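Putative phosphosugar isomerases (PDB 3FKJ) is probably a sugar-phosphate isomerase, built on SIS domains that are expected to bind phosphosugars. Local coordinates at residues A[40-53]-A[68-80]. Residues are numbered along the deposited sequence; the frame is centred on the assembly and turned at random.
Sequences IERVWFVGCGGSLT and KLAVGYITSNEFV
Trp44 lays its indole along the groove left by Gly72 on the adjoining parallel strand; Gly72, having no side chain, leaves the room that the indole CD1 fills, 3.6 Å from Gly72 CA. The edge of Phe79, from helix 76-80, meets the face of this indole, the planes at 54°. The Phe79 ring in turn takes Val46 CG2 over its centre, 4.1 Å from the centroid, while Val46 CG1, anti to the backbone N (chi1 -170°), fits against Phe79 CB and Ser76 CA. Farther back on this face, Ala70 CB lies over the centre of one face of the Arg42 guanidinium, 3.4 Å from Arg42 CZ; Arg42 NH1 bonds Leu69 O of the second subunit. On the reverse face Tyr73 swings its ring across Leu52, whose CD1 sits over the ring centre, 3.7 Å from the centroid. Val71 CG1 touches the edge of Phe45, and Leu69 CD2 nestles against Val43 CG2 at 3.7 Å. Alternating backbone bonds knit strands 42-47 and 70-75, from Ala70 N to Glu41 O through Ile74 N to Phe45 O (2.9 Å), and end in two weak ones at Gly47, Gly47 N to Ile74 O and Ser76 N to Gly47 O. Ser76 OG lies 3.1 Å from Gly47 CA and is hydrogen-bonded to Thr105. Helix 56-65 links the strands in a beta-alpha-beta crossover and packs on Leu69, Val71 and Tyr73. Strand 70-75 is an outermost strand, within this chain, of the five-stranded parallel sheet of the SIS domain; strand 91-97 flanks 42-47 on its other side, and helix 103-115 packs against Phe79 and Cys48.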
loop_
_atom_site.group_PDB
_atom_site.type_symbol
_atom_site.label_atom_id
_atom_site.label_comp_id
_atom_site.label_asym_id
_atom_site.label_seq_id
_atom_site.Cartn_x
_atom_site.Cartn_y
_atom_site.Cartn_z
ATOM N N ILE A 40 15.915 19.209 0.669
ATOM C CA ILE A 40 14.818 18.265 0.595
ATOM C C ILE A 40 15.377 16.941 0.173
ATOM O O ILE A 40 15.475 16.644 -1.016
ATOM C CB ILE A 40 13.644 18.698 -0.330
ATOM C CG1 ILE A 40 13.081 20.069 0.090
ATOM C CG2 ILE A 40 12.502 17.634 -0.260
ATOM C CD1 ILE A 40 12.003 20.636 -0.845
ATOM N N GLU A 41 15.712 16.112 1.162
ATOM C CA GLU A 41 16.286 14.786 0.911
ATOM C C GLU A 41 15.252 13.666 0.966
ATOM O O GLU A 41 15.436 12.612 0.348
ATOM C CB GLU A 41 17.401 14.509 1.918
ATOM C CG GLU A 41 18.650 15.323 1.662
ATOM C CD GLU A 41 19.581 15.349 2.853
ATOM O OE1 GLU A 41 19.682 14.349 3.585
ATOM O OE2 GLU A 41 20.184 16.396 3.083
ATOM N N ARG A 42 14.192 13.886 1.750
ATOM C CA ARG A 42 13.123 12.915 1.957
ATOM C C ARG A 42 11.809 13.660 2.027
ATOM O O ARG A 42 11.743 14.762 2.577
ATOM C CB ARG A 42 13.323 12.141 3.249
ATOM C CG ARG A 42 14.688 11.531 3.406
ATOM C CD ARG A 42 14.708 10.605 4.597
ATOM N NE ARG A 42 13.956 9.366 4.340
ATOM C CZ ARG A 42 14.495 8.172 4.042
ATOM N NH1 ARG A 42 15.812 8.014 3.960
ATOM N NH2 ARG A 42 13.697 7.125 3.838
ATOM N N VAL A 43 10.777 13.059 1.439
ATOM C CA VAL A 43 9.393 13.498 1.576
ATOM C C VAL A 43 8.587 12.360 2.213
ATOM O O VAL A 43 8.821 11.169 1.901
ATOM C CB VAL A 43 8.784 13.847 0.176
ATOM C CG1 VAL A 43 7.382 14.397 0.313
ATOM C CG2 VAL A 43 9.667 14.848 -0.517
ATOM N N TRP A 44 7.681 12.727 3.128
ATOM C CA TRP A 44 6.584 11.865 3.528
ATOM C C TRP A 44 5.268 12.504 3.198
ATOM O O TRP A 44 5.028 13.685 3.496
ATOM C CB TRP A 44 6.593 11.555 5.025
ATOM C CG TRP A 44 7.561 10.513 5.429
ATOM C CD1 TRP A 44 7.324 9.165 5.529
ATOM C CD2 TRP A 44 8.914 10.707 5.761
ATOM N NE1 TRP A 44 8.453 8.517 5.905
ATOM C CE2 TRP A 44 9.444 9.439 6.097
ATOM C CE3 TRP A 44 9.751 11.832 5.802
ATOM C CZ2 TRP A 44 10.786 9.255 6.484
ATOM C CZ3 TRP A 44 11.075 11.657 6.226
ATOM C CH2 TRP A 44 11.580 10.370 6.534
ATOM N N PHE A 45 4.427 11.708 2.570
ATOM C CA PHE A 45 2.995 11.949 2.485
ATOM C C PHE A 45 2.276 11.257 3.639
ATOM O O PHE A 45 2.347 10.038 3.787
ATOM C CB PHE A 45 2.481 11.423 1.176
ATOM C CG PHE A 45 3.066 12.115 0.006
ATOM C CD1 PHE A 45 2.675 13.415 -0.301
ATOM C CD2 PHE A 45 4.025 11.484 -0.781
ATOM C CE1 PHE A 45 3.214 14.066 -1.402
ATOM C CE2 PHE A 45 4.588 12.125 -1.875
ATOM C CZ PHE A 45 4.169 13.430 -2.188
ATOM N N VAL A 46 1.589 12.053 4.459
ATOM C CA VAL A 46 0.991 11.550 5.659
ATOM C C VAL A 46 -0.472 12.004 5.796
ATOM O O VAL A 46 -0.812 13.169 5.683
ATOM C CB VAL A 46 1.855 11.887 6.909
ATOM C CG1 VAL A 46 1.342 11.129 8.171
ATOM C CG2 VAL A 46 3.351 11.536 6.659
ATOM N N GLY A 47 -1.337 11.040 6.039
ATOM C CA GLY A 47 -2.730 11.321 6.250
ATOM C C GLY A 47 -3.507 10.052 6.485
ATOM O O GLY A 47 -2.917 8.976 6.581
ATOM N N CYS A 48 -4.833 10.196 6.572
ATOM C CA CYS A 48 -5.752 9.078 6.815
ATOM C C CYS A 48 -6.805 8.969 5.730
ATOM O O CYS A 48 -7.350 9.971 5.319
ATOM C CB CYS A 48 -6.483 9.251 8.152
ATOM S SG CYS A 48 -5.398 9.318 9.589
ATOM N N GLY A 49 -7.069 7.738 5.301
ATOM C CA GLY A 49 -8.109 7.428 4.339
ATOM C C GLY A 49 -7.932 8.176 3.049
ATOM O O GLY A 49 -6.893 8.064 2.389
ATOM N N GLY A 50 -8.961 8.917 2.676
ATOM C CA GLY A 50 -8.926 9.760 1.486
ATOM C C GLY A 50 -7.827 10.806 1.516
ATOM O O GLY A 50 -7.358 11.238 0.475
ATOM N N SER A 51 -7.427 11.216 2.707
ATOM C CA SER A 51 -6.357 12.182 2.858
ATOM C C SER A 51 -4.944 11.597 2.775
ATOM O O SER A 51 -3.972 12.340 2.779
ATOM C CB SER A 51 -6.579 13.023 4.139
ATOM O OG SER A 51 -7.635 13.969 3.930
ATOM N N LEU A 52 -4.847 10.267 2.668
ATOM C CA LEU A 52 -3.635 9.603 2.244
ATOM C C LEU A 52 -3.658 9.223 0.752
ATOM O O LEU A 52 -2.671 9.459 0.027
ATOM C CB LEU A 52 -3.424 8.366 3.089
ATOM C CG LEU A 52 -2.126 7.617 2.806
ATOM C CD1 LEU A 52 -0.891 8.562 2.865
ATOM C CD2 LEU A 52 -2.021 6.387 3.742
ATOM N N THR A 53 -4.737 8.622 0.277
ATOM C CA THR A 53 -4.821 8.227 -1.146
ATOM C C THR A 53 -4.814 9.460 -2.076
ATOM O O THR A 53 -4.439 9.360 -3.238
ATOM C CB THR A 53 -6.091 7.403 -1.484
ATOM O OG1 THR A 53 -7.268 8.122 -1.111
ATOM C CG2 THR A 53 -6.068 5.961 -0.886
ATOM N N LYS A 68 16.995 11.053 -6.518
ATOM C CA LYS A 68 17.701 11.299 -5.257
ATOM C C LYS A 68 16.800 11.169 -4.039
ATOM O O LYS A 68 17.240 10.831 -2.957
ATOM C CB LYS A 68 18.317 12.685 -5.253
ATOM C CG LYS A 68 19.356 12.951 -6.340
ATOM C CD LYS A 68 19.809 14.424 -6.224
ATOM C CE LYS A 68 20.715 14.873 -7.330
ATOM N NZ LYS A 68 21.336 16.172 -6.949
ATOM N N LEU A 69 15.530 11.435 -4.231
ATOM C CA LEU A 69 14.585 11.505 -3.135
ATOM C C LEU A 69 14.172 10.162 -2.586
ATOM O O LEU A 69 13.932 9.216 -3.338
ATOM C CB LEU A 69 13.341 12.192 -3.667
ATOM C CG LEU A 69 12.561 13.136 -2.815
ATOM C CD1 LEU A 69 13.456 14.324 -2.542
ATOM C CD2 LEU A 69 11.308 13.531 -3.593
ATOM N N ALA A 70 14.065 10.086 -1.265
ATOM C CA ALA A 70 13.403 8.976 -0.600
ATOM C C ALA A 70 11.980 9.472 -0.297
ATOM O O ALA A 70 11.813 10.550 0.285
ATOM C CB ALA A 70 14.141 8.598 0.660
ATOM N N VAL A 71 10.970 8.696 -0.746
ATOM C CA VAL A 71 9.562 9.079 -0.667
ATOM C C VAL A 71 8.755 8.081 0.177
ATOM O O VAL A 71 8.741 6.871 -0.119
ATOM C CB VAL A 71 8.951 9.256 -2.080
ATOM C CG1 VAL A 71 7.484 9.637 -1.994
ATOM C CG2 VAL A 71 9.746 10.338 -2.837
ATOM N N GLY A 72 8.129 8.601 1.235
ATOM C CA GLY A 72 7.306 7.846 2.159
ATOM C C GLY A 72 5.845 8.176 2.004
ATOM O O GLY A 72 5.497 9.245 1.492
ATOM N N TYR A 73 4.993 7.258 2.463
ATOM C CA TYR A 73 3.545 7.333 2.271
ATOM C C TYR A 73 2.879 6.533 3.355
ATOM O O TYR A 73 2.931 5.302 3.366
ATOM C CB TYR A 73 3.236 6.789 0.894
ATOM C CG TYR A 73 1.788 6.680 0.479
ATOM C CD1 TYR A 73 1.150 7.735 -0.179
ATOM C CD2 TYR A 73 1.099 5.492 0.629
ATOM C CE1 TYR A 73 -0.146 7.617 -0.611
ATOM C CE2 TYR A 73 -0.210 5.378 0.214
ATOM C CZ TYR A 73 -0.809 6.438 -0.425
ATOM O OH TYR A 73 -2.083 6.316 -0.849
ATOM N N ILE A 74 2.336 7.216 4.347
ATOM C CA ILE A 74 2.043 6.540 5.610
ATOM C C ILE A 74 0.795 7.104 6.313
ATOM O O ILE A 74 0.543 8.297 6.317
ATOM C CB ILE A 74 3.295 6.566 6.545
ATOM C CG1 ILE A 74 3.060 5.791 7.851
ATOM C CG2 ILE A 74 3.661 7.979 6.869
ATOM C CD1 ILE A 74 2.980 4.280 7.663
ATOM N N THR A 75 0.016 6.195 6.889
ATOM C CA THR A 75 -1.153 6.561 7.671
ATOM C C THR A 75 -0.684 7.242 8.966
ATOM O O THR A 75 0.269 6.792 9.623
ATOM C CB THR A 75 -2.116 5.364 7.862
ATOM O OG1 THR A 75 -3.393 5.835 8.316
ATOM C CG2 THR A 75 -1.528 4.261 8.828
ATOM N N SER A 76 -1.374 8.324 9.321
ATOM C CA SER A 76 -0.907 9.286 10.300
ATOM C C SER A 76 -0.543 8.679 11.636
ATOM O O SER A 76 0.518 8.983 12.180
ATOM C CB SER A 76 -1.942 10.390 10.517
ATOM O OG SER A 76 -2.250 11.101 9.323
ATOM N N ASN A 77 -1.416 7.847 12.176
ATOM C CA ASN A 77 -1.221 7.325 13.485
ATOM C C ASN A 77 -0.101 6.313 13.565
ATOM O O ASN A 77 0.510 6.161 14.632
ATOM C CB ASN A 77 -2.526 6.801 14.109
ATOM C CG ASN A 77 -2.574 7.073 15.603
ATOM O OD1 ASN A 77 -1.856 7.957 16.074
ATOM N ND2 ASN A 77 -3.413 6.356 16.341
ATOM N N GLU A 78 0.196 5.638 12.457
ATOM C CA GLU A 78 1.379 4.818 12.424
ATOM C C GLU A 78 2.678 5.644 12.426
ATOM O O GLU A 78 3.627 5.259 13.108
ATOM C CB GLU A 78 1.391 3.849 11.270
ATOM C CG GLU A 78 2.658 2.993 11.327
ATOM C CD GLU A 78 2.447 1.576 10.935
ATOM O OE1 GLU A 78 1.379 1.012 11.234
ATOM O OE2 GLU A 78 3.370 1.026 10.321
ATOM N N PHE A 79 2.682 6.745 11.670
ATOM C CA PHE A 79 3.770 7.726 11.612
ATOM C C PHE A 79 4.062 8.317 12.983
ATOM O O PHE A 79 5.224 8.444 13.369
ATOM C CB PHE A 79 3.390 8.848 10.608
ATOM C CG PHE A 79 4.472 9.888 10.363
ATOM C CD1 PHE A 79 5.558 9.619 9.546
ATOM C CD2 PHE A 79 4.376 11.159 10.919
ATOM C CE1 PHE A 79 6.527 10.612 9.286
ATOM C CE2 PHE A 79 5.347 12.129 10.667
ATOM C CZ PHE A 79 6.414 11.848 9.851
ATOM N N VAL A 80 2.988 8.633 13.715
ATOM C CA VAL A 80 3.064 9.154 15.085
ATOM C C VAL A 80 3.663 8.136 16.026
ATOM O O VAL A 80 4.524 8.462 16.869
ATOM C CB VAL A 80 1.669 9.536 15.596
ATOM C CG1 VAL A 80 1.634 9.750 17.126
ATOM C CG2 VAL A 80 1.180 10.755 14.886
HETATM O O HOH W 1 17.450 10.862 0.500
#